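Local coordinates for putative sulfatase yidJ (Bacteroides fragilis, PDB 2QZU), which probably hydrolyses sulfate esters, as arylsulfatases of the sulfatase family do, with a likely dependence on bound calcium, at residues Met34-Arg39 and Pro78-Leu83. Residues are numbered along the deposited sequence; the frame is centred on the assembly and turned at random.
Sequences MADQYR and PARGML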
HETATM    1  N   MSE A  34      15.957  -7.250  17.886  1.00  9.94           N
HETATM    2  CA  MSE A  34      14.559  -6.907  18.064  1.00  8.65           C
HETATM    3  C   MSE A  34      13.898  -6.775  16.708  1.00  8.07           C
HETATM    4  O   MSE A  34      14.533  -6.407  15.722  1.00  8.10           O
HETATM    5  CB  MSE A  34      14.404  -5.612  18.872  1.00 11.99           C
HETATM    6  CG  MSE A  34      14.980  -4.368  18.233  1.00  8.00           C
HETATM    7 SE   MSE A  34      14.681  -2.804  19.354  1.00 24.85          SE
HETATM    8  CE  MSE A  34      16.467  -2.057  19.338  1.00 16.81           C
ATOM      9  N   ALA A  35      12.622  -7.123  16.666  1.00  2.67           N
ATOM     10  CA  ALA A  35      11.836  -7.045  15.450  1.00  5.55           C
ATOM     11  C   ALA A  35      10.660  -6.178  15.850  1.00  5.32           C
ATOM     12  O   ALA A  35       9.997  -6.445  16.850  1.00  9.89           O
ATOM     13  CB  ALA A  35      11.366  -8.433  15.031  1.00  7.23           C
ATOM     14  N   ASP A  36      10.412  -5.131  15.077  1.00  7.46           N
ATOM     15  CA  ASP A  36       9.338  -4.207  15.384  1.00  6.59           C
ATOM     16  C   ASP A  36       7.932  -4.799  15.240  1.00  6.25           C
ATOM     17  O   ASP A  36       7.657  -5.580  14.328  1.00  5.77           O
ATOM     18  CB  ASP A  36       9.495  -2.964  14.494  1.00  6.91           C
ATOM     19  CG  ASP A  36       8.627  -1.809  14.934  1.00 10.15           C
ATOM     20  OD1 ASP A  36       7.394  -1.883  14.750  1.00 14.50           O
ATOM     21  OD2 ASP A  36       9.180  -0.825  15.471  1.00  9.80           O
ATOM     22  N   GLN A  37       7.052  -4.436  16.172  1.00  5.06           N
ATOM     23  CA  GLN A  37       5.656  -4.863  16.131  1.00  3.59           C
ATOM     24  C   GLN A  37       5.446  -6.377  16.181  1.00  5.96           C
ATOM     25  O   GLN A  37       4.538  -6.907  15.533  1.00  4.58           O
ATOM     26  CB  GLN A  37       5.016  -4.276  14.873  1.00  6.48           C
ATOM     27  CG  GLN A  37       3.504  -4.207  14.876  1.00  6.22           C
ATOM     28  CD  GLN A  37       3.008  -3.048  14.035  1.00 11.26           C
ATOM     29  OE1 GLN A  37       3.287  -1.887  14.341  1.00  6.28           O
ATOM     30  NE2 GLN A  37       2.277  -3.353  12.972  1.00  9.91           N
ATOM     31  N   TYR A  38       6.264  -7.057  16.979  1.00  4.16           N
ATOM     32  CA  TYR A  38       6.197  -8.511  17.130  1.00  4.49           C
ATOM     33  C   TYR A  38       5.424  -8.887  18.409  1.00  5.49           C
ATOM     34  O   TYR A  38       5.849  -8.561  19.518  1.00  5.74           O
ATOM     35  CB  TYR A  38       7.630  -9.070  17.191  1.00  6.61           C
ATOM     36  CG  TYR A  38       7.758 -10.577  17.038  1.00  2.86           C
ATOM     37  CD1 TYR A  38       7.092 -11.450  17.899  1.00  6.47           C
ATOM     38  CD2 TYR A  38       8.565 -11.123  16.040  1.00  9.90           C
ATOM     39  CE1 TYR A  38       7.228 -12.836  17.769  1.00  5.45           C
ATOM     40  CE2 TYR A  38       8.710 -12.507  15.903  1.00  9.17           C
ATOM     41  CZ  TYR A  38       8.037 -13.354  16.771  1.00  7.76           C
ATOM     42  OH  TYR A  38       8.169 -14.721  16.645  1.00  5.68           O
ATOM     43  N   ARG A  39       4.290  -9.570  18.250  1.00  4.18           N
ATOM     44  CA  ARG A  39       3.472  -9.986  19.395  1.00  7.61           C
ATOM     45  C   ARG A  39       4.109 -11.110  20.203  1.00  7.90           C
ATOM     46  O   ARG A  39       4.644 -12.067  19.642  1.00  6.48           O
ATOM     47  CB  ARG A  39       2.083 -10.442  18.940  1.00  9.30           C
ATOM     48  CG  ARG A  39       1.176  -9.312  18.499  1.00  6.93           C
ATOM     49  CD  ARG A  39      -0.272  -9.770  18.340  1.00 10.14           C
ATOM     50  NE  ARG A  39      -0.469 -10.718  17.243  1.00  4.93           N
ATOM     51  CZ  ARG A  39      -0.434 -12.043  17.371  1.00  9.88           C
ATOM     52  NH1 ARG A  39      -0.204 -12.601  18.552  1.00  9.61           N
ATOM     53  NH2 ARG A  39      -0.649 -12.814  16.313  1.00  7.87           N
ATOM     54  N   PRO A  78       8.613   6.009  21.625  1.00  5.99           N
ATOM     55  CA  PRO A  78       8.548   6.021  23.089  1.00  2.54           C
ATOM     56  C   PRO A  78       9.182   4.780  23.708  1.00  6.07           C
ATOM     57  O   PRO A  78       9.952   4.880  24.668  1.00  6.65           O
ATOM     58  CB  PRO A  78       7.046   6.110  23.366  1.00  5.34           C
ATOM     59  CG  PRO A  78       6.547   6.926  22.204  1.00  3.08           C
ATOM     60  CD  PRO A  78       7.292   6.296  21.036  1.00  5.64           C
ATOM     61  N   ALA A  79       8.864   3.610  23.157  1.00  2.38           N
ATOM     62  CA  ALA A  79       9.417   2.370  23.688  1.00  3.50           C
ATOM     63  C   ALA A  79      10.938   2.345  23.537  1.00  2.07           C
ATOM     64  O   ALA A  79      11.650   2.001  24.475  1.00  4.57           O
ATOM     65  CB  ALA A  79       8.794   1.160  22.984  1.00  6.07           C
ATOM     66  N   ARG A  80      11.432   2.710  22.358  1.00  2.66           N
ATOM     67  CA  ARG A  80      12.871   2.725  22.107  1.00  5.61           C
ATOM     68  C   ARG A  80      13.561   3.760  22.989  1.00  8.07           C
ATOM     69  O   ARG A  80      14.688   3.551  23.443  1.00  5.55           O
ATOM     70  CB  ARG A  80      13.138   3.011  20.624  1.00  3.47           C
ATOM     71  CG  ARG A  80      12.579   1.919  19.710  1.00  3.93           C
ATOM     72  CD  ARG A  80      12.422   2.375  18.269  1.00  7.84           C
ATOM     73  NE  ARG A  80      11.832   1.325  17.444  1.00  7.75           N
ATOM     74  CZ  ARG A  80      12.487   0.253  17.006  1.00 12.92           C
ATOM     75  NH1 ARG A  80      13.769   0.079  17.306  1.00  8.79           N
ATOM     76  NH2 ARG A  80      11.856  -0.653  16.277  1.00 10.56           N
ATOM     77  N   GLY A  81      12.868   4.867  23.241  1.00  4.91           N
ATOM     78  CA  GLY A  81      13.415   5.920  24.081  1.00  8.55           C
ATOM     79  C   GLY A  81      13.588   5.448  25.515  1.00  6.64           C
ATOM     80  O   GLY A  81      14.547   5.822  26.196  1.00  6.38           O
HETATM   81  N   MSE A  82      12.650   4.627  25.973  1.00  4.51           N
HETATM   82  CA  MSE A  82      12.702   4.075  27.320  1.00  6.06           C
HETATM   83  C   MSE A  82      13.833   3.057  27.394  1.00  9.45           C
HETATM   84  O   MSE A  82      14.565   2.997  28.381  1.00 10.00           O
HETATM   85  CB  MSE A  82      11.369   3.405  27.667  1.00  6.80           C
HETATM   86  CG  MSE A  82      10.321   4.377  28.171  1.00  8.07           C
HETATM   87 SE   MSE A  82       8.501   3.764  27.894  1.00 24.68          SE
HETATM   88  CE  MSE A  82       7.852   5.309  26.945  1.00 28.76           C
ATOM     89  N   LEU A  83      13.973   2.256  26.345  1.00  4.97           N
ATOM     90  CA  LEU A  83      15.026   1.251  26.305  1.00  5.38           C
ATOM     91  C   LEU A  83      16.409   1.888  26.390  1.00  6.56           C
ATOM     92  O   LEU A  83      17.243   1.481  27.194  1.00  6.81           O
ATOM     93  CB  LEU A  83      14.940   0.433  25.014  1.00  4.74           C
ATOM     94  CG  LEU A  83      16.144  -0.480  24.755  1.00  5.49           C
ATOM     95  CD1 LEU A  83      16.220  -1.552  25.838  1.00 10.16           C
ATOM     96  CD2 LEU A  83      16.015  -1.115  23.381  1.00 10.90           C
TER
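R80, on helix 76-85, reaches across to D36, just past the end of strand 29-35, and forms a salt bridge between NH2 and D36 OD2 at 2.8 Å. Followed outward from CB, the arginine chain leaves the helix toward the strand, with CG anti to the carbonyl carbon (chi1 -63°), and runs extended to NE. That length suits a long residue, because the closest CA atoms, of D36 and R80, are 10.3 Å apart. NE turns back to S76 OG, at the start of the same helix. NH1 bonds S227 of strand 222-228 and lies 3.7 Å from the selenium of M34, which approaches obliquely to the guanidinium plane. NH2 meets the aspartate at an edge: the N-H...O angle is 163°, OD2 offers its anti lone pair, and carboxylate and guanidinium are nearly coplanar, 10° apart. With all three nitrogens engaged, the flat group is fixed in rotation. D36 is short and anionic, and its OD2 also has a salt bridge with K132 NZ. M34, a selenomethionine, carries its flexible chain past NH1 and bends at chi3; its CE meets L83 CD2 tip to tip at 4.2 Å, where a branched apolar tip suits the methyl, while Y129 touches both M34 and R80. The four touching residues are all buried, near the centre of the chain and at the C-terminal end of a central strand of the large mixed sheet. In the sulfatase fold this end carries the active site. S76, the predicted site of conversion to 3-oxoalanine, is unmodified here; S76, P78 and R80 fit the sulfatase Ser-X-Pro-X-Arg signature, whose arginine is consistent with positioning the modified residue. R80 thus joins the D36 carboxylate through NH2 and the S76 hydroxyl through NE, while OD2 is shared by two cations, R80 and K132.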